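Local coordinates for protein-tyrosine-phosphatase (PDB 2Z72), which probably hydrolyses phosphate esters of tyrosine in proteins, as a cold-active, zinc-containing phosphatase of the calcineurin-like phosphoesterase family, at residues 85-88 with 89-93; 123-126 with 127-131. All coordinates share one frame; numbering follows the deposited sequence. Where two conformers were deposited one is given.

Contact 1 (85-88 with 89-93); sequences VLLT and LLKKQ
No ring takes part where Leu86 meets Leu90; the flat groups that do are peptide units. The Leu90 amide N donates a hydrogen bond to Leu86 O at 3.0 Å, and Leu90 CG reaches the same oxygen at 3.3 Å. The side chains then cross at a slant, Leu90 CD1 coming within 3.8 Å of Leu86 CD1. Leu86 is set for this by its CG standing anti to the backbone N (chi1 174°). One turn of helix 83-92, the helix of the beta-alpha-beta unit between strands 72-76 and 108-111, thus presents two leucines to its neighbours, Leu86 touching Met111 and Leu90 touching Met109. Replacing Leu90 by an alanine would probably open a gap beside Leu86 CD1, Met109 and Phe128. One residue farther along, the backbone bond recurs, the Lys91 amide N donating to Leu87 O at 2.9 Å. Thr88 and Lys92 lie side by side, Thr88 CG2 at 4.1 Å from Lys92 CG, whereas the threonine hydroxyl turns back to the carbonyl O of Asp84. Lys92 CG also sits 3.2 Å from Thr88 O.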
# COMPACT_ATOMS: atom_id res chain seq x y z
N VAL A 85 -12.07 -1.41 -8.97
CA VAL A 85 -12.64 -1.94 -7.73
C VAL A 85 -12.31 -1.02 -6.55
O VAL A 85 -13.21 -0.71 -5.74
CB VAL A 85 -12.12 -3.36 -7.45
CG1 VAL A 85 -12.59 -3.90 -6.11
CG2 VAL A 85 -12.57 -4.31 -8.57
N LEU A 86 -11.07 -0.58 -6.46
CA LEU A 86 -10.72 0.36 -5.41
C LEU A 86 -11.57 1.60 -5.41
O LEU A 86 -12.08 2.08 -4.38
CB LEU A 86 -9.24 0.72 -5.55
CG LEU A 86 -8.71 1.80 -4.62
CD1 LEU A 86 -8.80 1.36 -3.17
CD2 LEU A 86 -7.28 2.19 -5.00
N LEU A 87 -11.73 2.22 -6.60
CA LEU A 87 -12.47 3.45 -6.70
C LEU A 87 -13.91 3.23 -6.30
O LEU A 87 -14.51 4.03 -5.56
CB LEU A 87 -12.39 4.02 -8.11
CG LEU A 87 -12.81 5.46 -8.29
CD1 LEU A 87 -11.78 6.45 -7.74
CD2 LEU A 87 -12.98 5.71 -9.78
N THR A 88 -14.52 2.16 -6.81
CA THR A 88 -15.90 1.89 -6.46
C THR A 88 -16.09 1.71 -4.94
O THR A 88 -17.01 2.24 -4.34
CB THR A 88 -16.39 0.63 -7.20
OG1 THR A 88 -16.44 0.99 -8.59
CG2 THR A 88 -17.77 0.18 -6.75
N LEU A 89 -15.15 0.95 -4.32
CA LEU A 89 -15.26 0.72 -2.90
C LEU A 89 -15.19 2.05 -2.14
O LEU A 89 -15.97 2.31 -1.21
CB LEU A 89 -14.12 -0.22 -2.46
CG LEU A 89 -13.97 -0.34 -0.91
CD1 LEU A 89 -15.22 -0.89 -0.26
CD2 LEU A 89 -12.75 -1.23 -0.63
N LEU A 90 -14.24 2.91 -2.50
CA LEU A 90 -14.07 4.16 -1.76
C LEU A 90 -15.22 5.10 -1.99
O LEU A 90 -15.62 5.87 -1.13
CB LEU A 90 -12.73 4.81 -2.12
CG LEU A 90 -11.49 4.00 -1.74
CD1 LEU A 90 -10.24 4.75 -2.19
CD2 LEU A 90 -11.44 3.67 -0.24
N LYS A 91 -15.82 5.08 -3.21
CA LYS A 91 -16.99 5.87 -3.48
C LYS A 91 -18.16 5.37 -2.65
O LYS A 91 -18.91 6.17 -2.04
CB LYS A 91 -17.38 5.83 -4.97
CG LYS A 91 -16.50 6.64 -5.92
CD LYS A 91 -16.74 6.22 -7.39
CE LYS A 91 -18.19 6.53 -7.80
NZ LYS A 91 -18.46 6.15 -9.24
N LYS A 92 -18.37 4.03 -2.67
CA LYS A 92 -19.55 3.50 -1.96
C LYS A 92 -19.45 3.72 -0.47
O LYS A 92 -20.49 3.90 0.17
CB LYS A 92 -19.64 2.01 -2.26
CG LYS A 92 -20.11 1.69 -3.68
CD LYS A 92 -21.58 1.87 -3.83
CE LYS A 92 -22.03 1.65 -5.28
NZ LYS A 92 -23.48 1.88 -5.40
N GLN A 93 -18.24 3.71 0.07
CA GLN A 93 -18.01 3.88 1.51
C GLN A 93 -17.80 5.36 1.85
O GLN A 93 -17.53 5.71 3.02
CB GLN A 93 -16.88 3.00 1.99
CG GLN A 93 -17.26 1.54 2.09
CD GLN A 93 -18.27 1.30 3.17
OE1 GLN A 93 -18.26 1.99 4.17
NE2 GLN A 93 -19.08 0.29 2.98

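Contact 2 (123-126 with 127-131); sequences NEVL and WFMYQ
Trp127 rests on the carbonyl oxygen of Asn123, one turn earlier in helix 122-138, and its side chain can be traced outward from there. CB begins 3.6 Å from Asn123 O. Because CG lies anti to the carbonyl carbon (chi1 -72°), the indole leans back over the preceding turn and brings CD1 to 3.3 Å from Asn123 O, an oblique approach. That oxygen also takes the Trp127 amide, N to O 2.9 Å in a nearly straight bond of 172°, and so meets both the backbone and the side chain of one residue. Farther out, NE1 donates to the backbone O of Pro11, which satisfies the buried indole N-H and probably helps to fix the rotation of the ring. On the six-membered side, CZ3 stands 3.9 Å above the plane of the Tyr130 ring, over its centre, with the two ring planes steeply inclined. The phenol is held at its far end by Glu186 and by the amide of Ser56, and Trp190 meets the ring edge-to-face.

On nearly the opposite side of the helix, Val125 and Met129 lie side by side: Met129 CG is 4.1 Å from Val125 CG1 and 3.3 Å from Val125 O. Bends at chi2 and chi3 then carry the methionine tip away from Val125. Phe128 CB touches Glu124 O at 3.2 Å, and its ring has Val125 O at the edge. These i to i+3 and i to i+4 contacts are those of an alpha-helix buried along most of its girth, here the helix linking parallel strands 108-111 and 142-145 in a beta-alpha-beta unit of the calcineurin-like phosphoesterase fold.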
# COMPACT_ATOMS: atom_id res chain seq x y z
N ASN A 123 -0.61 1.59 -12.60
CA ASN A 123 -0.31 2.99 -12.55
C ASN A 123 -1.50 3.84 -12.19
O ASN A 123 -1.33 4.90 -11.55
CB ASN A 123 0.37 3.46 -13.83
CG ASN A 123 1.77 2.92 -13.93
OD1 ASN A 123 2.56 3.08 -13.00
ND2 ASN A 123 2.12 2.27 -15.05
N GLU A 124 -2.70 3.46 -12.57
CA GLU A 124 -3.91 4.13 -12.15
C GLU A 124 -3.98 4.11 -10.62
O GLU A 124 -4.29 5.12 -10.01
CB GLU A 124 -5.15 3.50 -12.76
CG GLU A 124 -5.25 3.69 -14.29
CD GLU A 124 -4.33 2.89 -15.15
OE1 GLU A 124 -3.67 1.93 -14.73
OE2 GLU A 124 -4.25 3.29 -16.37
N VAL A 125 -3.76 2.96 -10.01
CA VAL A 125 -3.77 2.89 -8.56
C VAL A 125 -2.70 3.74 -7.96
O VAL A 125 -2.94 4.50 -6.99
CB VAL A 125 -3.67 1.44 -8.05
CG1 VAL A 125 -3.69 1.46 -6.52
CG2 VAL A 125 -4.81 0.59 -8.57
N LEU A 126 -1.47 3.66 -8.48
CA LEU A 126 -0.37 4.41 -7.89
C LEU A 126 -0.62 5.89 -7.92
O LEU A 126 -0.48 6.60 -6.91
CB LEU A 126 0.94 4.04 -8.62
CG LEU A 126 1.51 2.65 -8.35
CD1 LEU A 126 2.58 2.33 -9.36
CD2 LEU A 126 2.11 2.53 -6.95
N TRP A 127 -1.01 6.43 -9.09
CA TRP A 127 -1.20 7.87 -9.18
C TRP A 127 -2.42 8.32 -8.39
O TRP A 127 -2.43 9.46 -7.89
CB TRP A 127 -1.24 8.35 -10.64
CG TRP A 127 0.09 8.29 -11.30
CD1 TRP A 127 0.51 7.49 -12.30
CD2 TRP A 127 1.21 9.13 -10.95
NE1 TRP A 127 1.81 7.76 -12.60
CE2 TRP A 127 2.27 8.77 -11.80
CE3 TRP A 127 1.43 10.17 -10.02
CZ2 TRP A 127 3.52 9.38 -11.74
CZ3 TRP A 127 2.67 10.77 -9.96
CH2 TRP A 127 3.70 10.39 -10.81
N PHE A 128 -3.45 7.50 -8.30
CA PHE A 128 -4.58 7.81 -7.48
C PHE A 128 -4.14 7.90 -6.02
O PHE A 128 -4.53 8.85 -5.33
CB PHE A 128 -5.68 6.75 -7.65
CG PHE A 128 -6.80 6.88 -6.65
CD1 PHE A 128 -7.74 7.89 -6.73
CD2 PHE A 128 -6.89 5.98 -5.61
CE1 PHE A 128 -8.75 8.01 -5.79
CE2 PHE A 128 -7.90 6.10 -4.67
CZ PHE A 128 -8.85 7.10 -4.76
N MET A 129 -3.37 6.95 -5.56
CA MET A 129 -2.93 6.95 -4.15
C MET A 129 -1.98 8.10 -3.87
O MET A 129 -2.01 8.63 -2.74
CB MET A 129 -2.35 5.60 -3.78
CG MET A 129 -3.34 4.45 -3.71
SD MET A 129 -4.76 4.75 -2.64
CE MET A 129 -3.92 4.94 -1.07
N TYR A 130 -1.16 8.50 -4.84
CA TYR A 130 -0.28 9.66 -4.69
C TYR A 130 -1.14 10.91 -4.48
O TYR A 130 -0.93 11.71 -3.58
CB TYR A 130 0.59 9.70 -5.91
CG TYR A 130 1.62 10.79 -6.03
CD1 TYR A 130 1.26 12.08 -6.37
CD2 TYR A 130 2.97 10.56 -5.85
CE1 TYR A 130 2.18 13.11 -6.49
CE2 TYR A 130 3.93 11.55 -6.00
CZ TYR A 130 3.51 12.82 -6.33
OH TYR A 130 4.40 13.87 -6.52
N GLN A 131 -2.12 11.11 -5.37
CA GLN A 131 -3.01 12.26 -5.23
C GLN A 131 -3.75 12.19 -3.89
O GLN A 131 -3.88 13.22 -3.20
CB GLN A 131 -3.99 12.30 -6.41
CG GLN A 131 -5.01 13.39 -6.32
CD GLN A 131 -5.73 13.46 -7.65
OE1 GLN A 131 -6.83 12.89 -7.77
NE2 GLN A 131 -5.17 14.13 -8.64

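Overall arrangement
Contacts 1 and 2 follow in series along the chain, contact 1 on helix 83-92, which ends just before Gln93, and contact 2 within helix 122-138, with centres about 14 Å apart. The two helices belong to successive beta-alpha-beta units that share strand 108-111, within a mixed sheet where 72-76, 108-111 and 142-145 run parallel. They meet directly: the Phe128 ring of contact 2 reaches contact 1, its CE2 lying 3.7 Å from Leu90 CD1 and its CE1 3.9 Å from Leu87 CD1, while Leu86 CD2 touches Val125 CG1. The side chain of Leu86 is about 13 Å and that of Val125 about 12 Å from a bound zinc ion; neither contact supplies a zinc ligand, and both helices flank the sheet.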